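Local coordinates for vacuolar-sorting protein BRO1 (Saccharomyces cerevisiae, PDB 1ZB1), which helps concentrate and sort cargo proteins into the intralumenal vesicles of multivesicular bodies, recruiting the deubiquitinase DOA4 to endosomes, at residues T49-H54 with A361-S366; E241-T246 with K294-E299. All blocks are in the same frame, centred on the assembly; numbering follows the deposited sequence.

Interaction 1. Residues T49-H54 with A361-S366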
loop_
_atom_site.group_PDB
_atom_site.type_symbol
_atom_site.label_atom_id
_atom_site.label_comp_id
_atom_site.label_asym_id
_atom_site.label_seq_id
_atom_site.Cartn_x
_atom_site.Cartn_y
_atom_site.Cartn_z
ATOM N N THR A 49 -5.870 -31.147 -11.991
ATOM C CA THR A 49 -6.499 -30.933 -10.689
ATOM C C THR A 49 -5.517 -31.147 -9.542
ATOM O O THR A 49 -5.613 -30.489 -8.507
ATOM C CB THR A 49 -7.722 -31.848 -10.498
ATOM O OG1 THR A 49 -8.607 -31.692 -11.617
ATOM C CG2 THR A 49 -8.474 -31.478 -9.211
ATOM N N SER A 50 -4.567 -32.061 -9.728
ATOM C CA SER A 50 -3.559 -32.322 -8.708
ATOM C C SER A 50 -2.610 -31.119 -8.621
ATOM O O SER A 50 -2.224 -30.688 -7.530
ATOM C CB SER A 50 -2.768 -33.588 -9.058
ATOM O OG SER A 50 -1.763 -33.842 -8.093
ATOM N N GLU A 51 -2.244 -30.570 -9.775
ATOM C CA GLU A 51 -1.351 -29.415 -9.823
ATOM C C GLU A 51 -2.029 -28.173 -9.235
ATOM O O GLU A 51 -1.394 -27.379 -8.540
ATOM C CB GLU A 51 -0.905 -29.157 -11.268
ATOM C CG GLU A 51 0.360 -29.935 -11.656
ATOM C CD GLU A 51 0.512 -30.138 -13.155
ATOM O OE1 GLU A 51 0.157 -29.224 -13.929
ATOM O OE2 GLU A 51 1.001 -31.215 -13.560
ATOM N N LEU A 52 -3.319 -28.019 -9.516
ATOM C CA LEU A 52 -4.095 -26.897 -9.001
ATOM C C LEU A 52 -4.174 -26.951 -7.478
ATOM O O LEU A 52 -4.009 -25.937 -6.810
ATOM C CB LEU A 52 -5.513 -26.924 -9.568
ATOM C CG LEU A 52 -6.530 -26.008 -8.869
ATOM C CD1 LEU A 52 -6.239 -24.537 -9.213
ATOM C CD2 LEU A 52 -7.937 -26.383 -9.314
ATOM N N ASP A 53 -4.455 -28.134 -6.934
ATOM C CA ASP A 53 -4.557 -28.293 -5.487
ATOM C C ASP A 53 -3.229 -27.897 -4.842
ATOM O O ASP A 53 -3.192 -27.276 -3.776
ATOM C CB ASP A 53 -4.895 -29.745 -5.137
ATOM C CG ASP A 53 -5.201 -29.936 -3.664
ATOM O OD1 ASP A 53 -6.219 -29.383 -3.192
ATOM O OD2 ASP A 53 -4.425 -30.634 -2.977
ATOM N N HIS A 54 -2.138 -28.262 -5.501
ATOM C CA HIS A 54 -0.803 -27.943 -5.002
ATOM C C HIS A 54 -0.531 -26.432 -5.102
ATOM O O HIS A 54 0.043 -25.826 -4.194
ATOM C CB HIS A 54 0.244 -28.705 -5.815
ATOM C CG HIS A 54 1.577 -28.800 -5.142
ATOM N ND1 HIS A 54 2.759 -28.912 -5.841
ATOM C CD2 HIS A 54 1.912 -28.823 -3.829
ATOM C CE1 HIS A 54 3.766 -28.998 -4.988
ATOM N NE2 HIS A 54 3.279 -28.946 -3.762
ATOM N N ALA A 361 -4.646 -20.224 -18.810
ATOM C CA ALA A 361 -5.780 -20.604 -19.645
ATOM C C ALA A 361 -5.484 -21.883 -20.427
ATOM O O ALA A 361 -6.361 -22.728 -20.613
ATOM C CB ALA A 361 -6.122 -19.478 -20.609
ATOM N N ASN A 362 -4.246 -22.024 -20.889
ATOM C CA ASN A 362 -3.870 -23.203 -21.656
ATOM C C ASN A 362 -3.773 -24.452 -20.794
ATOM O O ASN A 362 -4.270 -25.515 -21.164
ATOM C CB ASN A 362 -2.535 -22.975 -22.371
ATOM C CG ASN A 362 -2.623 -21.901 -23.434
ATOM O OD1 ASN A 362 -3.593 -21.844 -24.197
ATOM N ND2 ASN A 362 -1.607 -21.049 -23.503
ATOM N N LYS A 363 -3.135 -24.312 -19.639
ATOM C CA LYS A 363 -2.955 -25.427 -18.725
ATOM C C LYS A 363 -4.264 -26.007 -18.186
ATOM O O LYS A 363 -4.400 -27.223 -18.054
ATOM C CB LYS A 363 -2.063 -24.987 -17.557
ATOM C CG LYS A 363 -1.757 -26.072 -16.548
ATOM C CD LYS A 363 -0.736 -25.592 -15.522
ATOM C CE LYS A 363 -0.471 -26.666 -14.476
ATOM N NZ LYS A 363 0.648 -26.337 -13.539
ATOM N N TYR A 364 -5.235 -25.148 -17.898
ATOM C CA TYR A 364 -6.494 -25.619 -17.324
ATOM C C TYR A 364 -7.725 -25.722 -18.221
ATOM O O TYR A 364 -8.831 -25.956 -17.733
ATOM C CB TYR A 364 -6.827 -24.767 -16.094
ATOM C CG TYR A 364 -5.790 -24.905 -15.012
ATOM C CD1 TYR A 364 -4.798 -23.940 -14.832
ATOM C CD2 TYR A 364 -5.761 -26.036 -14.204
ATOM C CE1 TYR A 364 -3.800 -24.109 -13.872
ATOM C CE2 TYR A 364 -4.772 -26.214 -13.248
ATOM C CZ TYR A 364 -3.796 -25.254 -13.086
ATOM O OH TYR A 364 -2.822 -25.449 -12.136
ATOM N N ASP A 365 -7.541 -25.578 -19.528
ATOM C CA ASP A 365 -8.665 -25.654 -20.456
ATOM C C ASP A 365 -9.502 -26.941 -20.332
ATOM O O ASP A 365 -10.730 -26.889 -20.339
ATOM C CB ASP A 365 -8.163 -25.487 -21.894
ATOM C CG ASP A 365 -9.294 -25.378 -22.892
ATOM O OD1 ASP A 365 -9.669 -26.408 -23.489
ATOM O OD2 ASP A 365 -9.821 -24.262 -23.061
ATOM N N SER A 366 -8.840 -28.090 -20.221
ATOM C CA SER A 366 -9.553 -29.363 -20.093
ATOM C C SER A 366 -10.341 -29.430 -18.786
ATOM O O SER A 366 -11.462 -29.944 -18.745
ATOM C CB SER A 366 -8.567 -30.536 -20.161
ATOM O OG SER A 366 -7.871 -30.557 -21.400
#
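L52 and Y364 make the apolar part of this contact between two helices. The pair closes through the beta carbon of the leucine, with L52 CB 3.8 Å from Y364 CE2. This carbon meets the tyrosine ring obliquely. Y364 leaves its backbone toward 49-54 with CG anti to the carbonyl carbon (chi1 -63°), which carries the phenol end up to the main chain of the other helix. Its hydroxyl lies beside that helix, Y364 OH being 3.7 Å from L52 CA. The side chain of E51 touches the same oxygen only loosely, with E51 CB at 4.3 Å from Y364 OH. Within 361-366, K363 CG stands 3.9 Å above one face of the Y364 ring, offset toward the rim.

The charged part involves E51 and K363. K363 is extended throughout, with CG anti to the backbone N (chi1 -178°), and its whole length is used to bring the ammonium across the gap. A salt bridge of 3.0 Å joins E51 OE1 to K363 NZ. The place of this carboxylate oxygen is less sure, because it sits too close to the lysine chain in the model, so the exact geometry is doubtful. The other oxygen, OE2, forms a salt bridge with K47 one turn earlier; the carboxylate is therefore shared by two lysines, though the K363 side is the less certain.

Helix 46-58 and helix 349-371 are separated here by 10.8 Å between segment axes, and their directions differ by 124°. Across this gap it is the long side chains of K363, Y364 and E51 that meet. Helix 65-86 contributes F78, which meets the Y364 ring edge-to-face and also touches L52, together with Y75. W23 of helix 23-34 packs on L52 as well, so this aromatic surround joins four helices of the Bro1 domain.

Interaction 2. Residues E241-T246 with K294-E299; sequences EPKWKT and KTWLVE
K243 and W296 face each other with their CA atoms 8.1 Å apart, and T246 and K294 approach to 7.5 Å between CA atoms. The first partner is the opening turn of helix 242-269; the second, 294-299, has no regular secondary structure. The separations leave room for side chains between the two backbones, and the CB atoms of K243, T246 and W296 all point across.

The lysine lies over one face of the indole, the two side chains crossing at about a right angle. K243 CG comes to 3.4 Å from W296 CZ2, and a bend at chi3 (54°) then keeps the chain over the six-membered ring. K243 CE sits 3.3 Å from the centroid of that W296 ring and 11° off its normal, so the carbon stands almost over the ring centre, a CH-pi contact. The ammonium follows as a cation-pi interaction, K243 NZ being 4.1 Å from the same W296 centroid, still over the face but less centred. T295 CG2 approaches the opposite face near its rim, within the loop itself.

T246 works at the indole edge instead: its OG1 lies near the ring plane, 3.4 Å from W296 CD1. A water in the same plane links the two residues, accepting from W296 NE1 at 2.9 Å and lying 3.1 Å from T246 OG1. The pyrrole N-H is thus used by solvent held against the helix, while the lysine covers one face.

W296 also touches T247, and nearby L297 reaches T247 and C250 of the same helix. This surface contact belongs to a mainly helical fold: helices 242-269 and 275-290 form a helical hairpin, and the loop leaving the second returns beside the first turn of the first, consistent with the TPR-related architecture of the Bro1 domain.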
loop_
_atom_site.group_PDB
_atom_site.type_symbol
_atom_site.label_atom_id
_atom_site.label_comp_id
_atom_site.label_asym_id
_atom_site.label_seq_id
_atom_site.Cartn_x
_atom_site.Cartn_y
_atom_site.Cartn_z
ATOM N N GLU A 241 -3.239 -1.406 12.768
ATOM C CA GLU A 241 -2.459 -1.400 13.998
ATOM C C GLU A 241 -2.630 -0.049 14.674
ATOM O O GLU A 241 -2.546 0.997 14.023
ATOM C CB GLU A 241 -0.975 -1.624 13.687
ATOM C CG GLU A 241 -0.678 -2.960 13.041
ATOM C CD GLU A 241 -0.788 -4.116 14.017
ATOM O OE1 GLU A 241 -1.560 -4.004 14.990
ATOM O OE2 GLU A 241 -0.111 -5.144 13.802
ATOM N N PRO A 242 -2.881 -0.049 15.990
ATOM C CA PRO A 242 -3.058 1.200 16.734
ATOM C C PRO A 242 -1.869 2.149 16.556
ATOM O O PRO A 242 -2.040 3.365 16.464
ATOM C CB PRO A 242 -3.204 0.717 18.174
ATOM C CG PRO A 242 -3.882 -0.596 18.005
ATOM C CD PRO A 242 -3.114 -1.212 16.861
ATOM N N LYS A 243 -0.670 1.579 16.494
ATOM C CA LYS A 243 0.560 2.357 16.338
ATOM C C LYS A 243 0.615 3.235 15.084
ATOM O O LYS A 243 1.304 4.255 15.072
ATOM C CB LYS A 243 1.770 1.421 16.321
ATOM C CG LYS A 243 2.079 0.759 17.647
ATOM C CD LYS A 243 3.154 -0.309 17.482
ATOM C CE LYS A 243 4.402 0.247 16.813
ATOM N NZ LYS A 243 5.441 -0.800 16.608
ATOM N N TRP A 244 -0.102 2.842 14.034
ATOM C CA TRP A 244 -0.090 3.594 12.780
ATOM C C TRP A 244 -0.633 5.014 12.866
ATOM O O TRP A 244 -0.139 5.919 12.185
ATOM C CB TRP A 244 -0.876 2.847 11.693
ATOM C CG TRP A 244 -0.322 1.506 11.328
ATOM C CD1 TRP A 244 0.905 1.000 11.659
ATOM C CD2 TRP A 244 -0.962 0.511 10.522
ATOM N NE1 TRP A 244 1.068 -0.248 11.105
ATOM C CE2 TRP A 244 -0.063 -0.572 10.401
ATOM C CE3 TRP A 244 -2.209 0.430 9.888
ATOM C CZ2 TRP A 244 -0.370 -1.725 9.671
ATOM C CZ3 TRP A 244 -2.517 -0.716 9.162
ATOM C CH2 TRP A 244 -1.599 -1.780 9.059
ATOM N N LYS A 245 -1.652 5.218 13.690
ATOM C CA LYS A 245 -2.260 6.536 13.803
ATOM C C LYS A 245 -1.274 7.653 14.153
ATOM O O LYS A 245 -1.250 8.696 13.498
ATOM C CB LYS A 245 -3.389 6.499 14.836
ATOM C CG LYS A 245 -4.328 7.691 14.771
ATOM C CD LYS A 245 -5.473 7.542 15.760
ATOM C CE LYS A 245 -6.500 8.642 15.576
ATOM N NZ LYS A 245 -5.875 9.984 15.721
ATOM N N THR A 246 -0.453 7.437 15.175
ATOM C CA THR A 246 0.494 8.463 15.592
ATOM C C THR A 246 1.588 8.726 14.562
ATOM O O THR A 246 2.012 9.865 14.379
ATOM C CB THR A 246 1.146 8.107 16.948
ATOM O OG1 THR A 246 1.901 6.896 16.824
ATOM C CG2 THR A 246 0.072 7.910 18.007
ATOM N N LYS A 294 6.115 11.786 17.368
ATOM C CA LYS A 294 7.352 11.156 16.898
ATOM C C LYS A 294 7.711 9.819 17.532
ATOM O O LYS A 294 8.651 9.154 17.098
ATOM C CB LYS A 294 8.529 12.109 17.121
ATOM C CG LYS A 294 8.912 12.285 18.596
ATOM C CD LYS A 294 10.233 13.038 18.739
ATOM C CE LYS A 294 10.704 13.099 20.188
ATOM N NZ LYS A 294 9.858 14.000 21.019
ATOM N N THR A 295 6.964 9.434 18.556
ATOM C CA THR A 295 7.216 8.202 19.304
ATOM C C THR A 295 7.933 7.025 18.618
ATOM O O THR A 295 8.977 6.580 19.095
ATOM C CB THR A 295 5.904 7.683 19.927
ATOM O OG1 THR A 295 5.197 8.780 20.529
ATOM C CG2 THR A 295 6.208 6.641 20.998
ATOM N N TRP A 296 7.400 6.523 17.506
ATOM C CA TRP A 296 8.020 5.372 16.838
ATOM C C TRP A 296 9.091 5.677 15.793
ATOM O O TRP A 296 9.733 4.760 15.280
ATOM C CB TRP A 296 6.938 4.496 16.186
ATOM C CG TRP A 296 5.777 4.228 17.093
ATOM C CD1 TRP A 296 4.624 4.954 17.184
ATOM C CD2 TRP A 296 5.693 3.213 18.100
ATOM N NE1 TRP A 296 3.829 4.457 18.189
ATOM C CE2 TRP A 296 4.461 3.389 18.768
ATOM C CE3 TRP A 296 6.540 2.173 18.504
ATOM C CZ2 TRP A 296 4.054 2.564 19.823
ATOM C CZ3 TRP A 296 6.134 1.348 19.555
ATOM C CH2 TRP A 296 4.900 1.552 20.200
ATOM N N LEU A 297 9.298 6.954 15.491
ATOM C CA LEU A 297 10.268 7.349 14.473
ATOM C C LEU A 297 11.578 7.940 14.985
ATOM O O LEU A 297 12.471 8.234 14.189
ATOM C CB LEU A 297 9.626 8.359 13.531
ATOM C CG LEU A 297 8.422 7.891 12.719
ATOM C CD1 LEU A 297 7.674 9.102 12.200
ATOM C CD2 LEU A 297 8.880 7.007 11.587
ATOM N N VAL A 298 11.697 8.119 16.298
ATOM C CA VAL A 298 12.909 8.707 16.869
ATOM C C VAL A 298 14.201 8.076 16.361
ATOM O O VAL A 298 15.227 8.747 16.275
ATOM C CB VAL A 298 12.896 8.655 18.420
ATOM C CG1 VAL A 298 11.734 9.479 18.952
ATOM C CG2 VAL A 298 12.802 7.217 18.904
ATOM N N GLU A 299 14.159 6.797 16.011
ATOM C CA GLU A 299 15.355 6.125 15.513
ATOM C C GLU A 299 15.470 6.148 13.992
ATOM O O GLU A 299 16.446 5.648 13.432
ATOM C CB GLU A 299 15.391 4.676 15.999
ATOM C CG GLU A 299 15.614 4.534 17.496
ATOM C CD GLU A 299 15.736 3.088 17.922
ATOM O OE1 GLU A 299 16.602 2.377 17.367
ATOM O OE2 GLU A 299 14.969 2.661 18.812
HETATM O O HOH W 1 1.178 4.952 19.170
#

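How the interactions relate
The two contacts lie on opposite sides of the chain's centre, interaction 1 about 31 Å and interaction 2 about 17 Å from it. Their own centres are about 45 Å apart and their nearest atoms about 27 Å, so they do not touch. In sequence, interaction 2 is nested within the loop closed by interaction 1: helix 46-58 comes first, then helix 242-269 with the loop before helix 303-322, and last helix 349-371. They share no helix, yet all four segments belong to the Bro1 domain. Interaction 1 joins early and late helices of this elongated fold, whereas interaction 2 ties segments 48 residues apart, against 307 for interaction 1.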